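PDB 3QKX: uncharacterized HTH-type transcriptional regulator HI_0893 from Haemophilus influenzae, which probably binds cis-regulatory DNA as a transcription factor of the TetR family, through a predicted helix-turn-helix motif. Local coordinates for residues Q87-K90 and N91-F95. Residues are numbered along the deposited sequence; the frame is centred on the assembly and turned at random.
With SO4 (sulfate ion), chain F.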
loop_
_atom_site.group_PDB
_atom_site.type_symbol
_atom_site.label_atom_id
_atom_site.label_comp_id
_atom_site.label_asym_id
_atom_site.label_seq_id
_atom_site.Cartn_x
_atom_site.Cartn_y
_atom_site.Cartn_z
ATOM N N GLN A 87 2.376 17.181 12.240
ATOM C CA GLN A 87 1.447 16.582 13.213
ATOM C C GLN A 87 0.652 15.450 12.578
ATOM O O GLN A 87 0.508 14.397 13.171
ATOM C CB GLN A 87 0.480 17.630 13.739
ATOM C CG GLN A 87 -0.465 17.153 14.868
ATOM C CD GLN A 87 0.300 16.791 16.111
ATOM O OE1 GLN A 87 0.883 17.649 16.737
ATOM N NE2 GLN A 87 0.359 15.510 16.428
HETATM N N MSE A 88 0.115 15.690 11.385
HETATM C CA MSE A 88 -0.685 14.677 10.698
HETATM C C MSE A 88 0.160 13.450 10.371
HETATM O O MSE A 88 -0.311 12.332 10.490
HETATM C CB MSE A 88 -1.325 15.239 9.414
HETATM C CG MSE A 88 -2.546 16.090 9.669
HETATM SE SE MSE A 88 -3.473 16.548 8.004
HETATM C CE MSE A 88 -2.157 17.755 7.205
ATOM N N TRP A 89 1.405 13.659 9.960
ATOM C CA TRP A 89 2.318 12.539 9.688
ATOM C C TRP A 89 2.508 11.691 10.944
ATOM O O TRP A 89 2.366 10.482 10.906
ATOM C CB TRP A 89 3.678 13.060 9.203
ATOM C CG TRP A 89 4.471 12.034 8.475
ATOM C CD1 TRP A 89 4.561 11.889 7.136
ATOM C CD2 TRP A 89 5.285 11.014 9.046
ATOM N NE1 TRP A 89 5.361 10.825 6.823
ATOM C CE2 TRP A 89 5.808 10.259 7.983
ATOM C CE3 TRP A 89 5.604 10.641 10.363
ATOM C CZ2 TRP A 89 6.642 9.195 8.177
ATOM C CZ3 TRP A 89 6.413 9.573 10.550
ATOM C CH2 TRP A 89 6.940 8.856 9.458
ATOM N N LYS A 90 2.815 12.353 12.056
ATOM C CA LYS A 90 3.072 11.689 13.330
ATOM C C LYS A 90 1.824 10.999 13.852
ATOM O O LYS A 90 1.890 9.888 14.419
ATOM C CB LYS A 90 3.543 12.703 14.376
ATOM C CG LYS A 90 4.899 13.327 14.097
ATOM C CD LYS A 90 5.044 14.612 14.869
ATOM C CE LYS A 90 5.762 14.413 16.211
ATOM N NZ LYS A 90 5.874 15.694 16.978
ATOM N N ASN A 91 0.676 11.653 13.678
ATOM C CA ASN A 91 -0.587 11.040 14.065
ATOM C C ASN A 91 -0.761 9.695 13.380
ATOM O O ASN A 91 -1.106 8.726 14.027
ATOM C CB ASN A 91 -1.782 11.898 13.691
ATOM C CG ASN A 91 -1.910 13.176 14.529
ATOM O OD1 ASN A 91 -1.369 13.287 15.616
ATOM N ND2 ASN A 91 -2.612 14.156 13.978
ATOM N N ILE A 92 -0.499 9.639 12.073
ATOM C CA ILE A 92 -0.655 8.398 11.333
ATOM C C ILE A 92 0.372 7.379 11.774
ATOM O O ILE A 92 0.037 6.218 11.970
ATOM C CB ILE A 92 -0.511 8.611 9.808
ATOM C CG1 ILE A 92 -1.644 9.484 9.273
ATOM C CG2 ILE A 92 -0.534 7.282 9.077
ATOM C CD1 ILE A 92 -1.534 9.761 7.732
ATOM N N TRP A 93 1.621 7.822 11.921
ATOM C CA TRP A 93 2.746 6.940 12.258
ATOM C C TRP A 93 2.536 6.267 13.590
ATOM O O TRP A 93 2.591 5.036 13.687
ATOM C CB TRP A 93 4.058 7.736 12.275
ATOM C CG TRP A 93 5.213 6.983 12.806
ATOM C CD1 TRP A 93 5.781 7.103 14.049
ATOM C CD2 TRP A 93 5.944 5.962 12.136
ATOM N NE1 TRP A 93 6.817 6.227 14.181
ATOM C CE2 TRP A 93 6.943 5.512 13.021
ATOM C CE3 TRP A 93 5.859 5.386 10.881
ATOM C CZ2 TRP A 93 7.832 4.517 12.687
ATOM C CZ3 TRP A 93 6.760 4.379 10.554
ATOM C CH2 TRP A 93 7.725 3.965 11.450
ATOM N N TYR A 94 2.274 7.070 14.614
ATOM C CA TYR A 94 2.064 6.540 15.951
ATOM C C TYR A 94 0.760 5.784 16.075
ATOM O O TYR A 94 0.660 4.922 16.924
ATOM C CB TYR A 94 2.126 7.649 17.008
ATOM C CG TYR A 94 3.512 8.219 17.167
ATOM C CD1 TYR A 94 4.569 7.425 17.620
ATOM C CD2 TYR A 94 3.770 9.552 16.872
ATOM C CE1 TYR A 94 5.849 7.944 17.757
ATOM C CE2 TYR A 94 5.035 10.079 16.991
ATOM C CZ TYR A 94 6.075 9.278 17.428
ATOM O OH TYR A 94 7.326 9.834 17.540
ATOM N N PHE A 95 -0.245 6.115 15.262
ATOM C CA PHE A 95 -1.514 5.387 15.312
ATOM C C PHE A 95 -1.339 3.957 14.840
ATOM O O PHE A 95 -1.865 3.023 15.482
ATOM C CB PHE A 95 -2.586 6.065 14.477
ATOM C CG PHE A 95 -3.846 5.264 14.350
ATOM C CD1 PHE A 95 -4.763 5.231 15.379
ATOM C CD2 PHE A 95 -4.129 4.555 13.187
ATOM C CE1 PHE A 95 -5.929 4.506 15.266
ATOM C CE2 PHE A 95 -5.306 3.826 13.074
ATOM C CZ PHE A 95 -6.197 3.808 14.111
HETATM S S SO4 F . 7.905 18.914 18.671
HETATM O O1 SO4 F . 6.474 19.240 18.675
HETATM O O2 SO4 F . 8.613 19.667 17.634
HETATM O O3 SO4 F . 8.063 17.472 18.455
HETATM O O4 SO4 F . 8.503 19.258 19.957
#
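Gln87 and Asn91, one turn apart on helix 81-98, are joined twice. In the backbone, Asn91 N donates to Gln87 O at 2.8 Å, one of the successive i to i+4 bonds, which run on through Tyr94 N to Lys90 O and Phe95 N to Asn91 O. Between the side chains, Gln87 NE2 reaches Asn91 OD1 at 2.9 Å. The acceptor lies near the plane of the Gln87 amide, but the donor stands above the Asn91 carbonyl plane, 40° out of it. Gln87 makes this reach by bending at chi2 (65°).

Among the aromatic groups, Trp89 and Trp93 run side by side, both with CG trans to the backbone N. Their planes differ by 22°, yet they are slid apart, and the closest touch is Trp89 CZ3 against Trp93 CB at 3.4 Å. Trp89 NE1 is bonded to Thr155 OG1.

As to charge, in one of its two modelled conformers Lys90 NZ lies 3.2 Å from sulfate O3, a weak and therefore doubtful bond; the sulfate, probably from the crystallisation liquor, is also hydrogen-bonded to Arg86 NH2.

The chemistry thus divides the helix: indoles pack against helices 154-165 and 172-184 (Leu159, Val178, Leu175), while the amide pair ties one turn to the next and Asn91 ND2 also bonds the backbone carbonyl of Lys73.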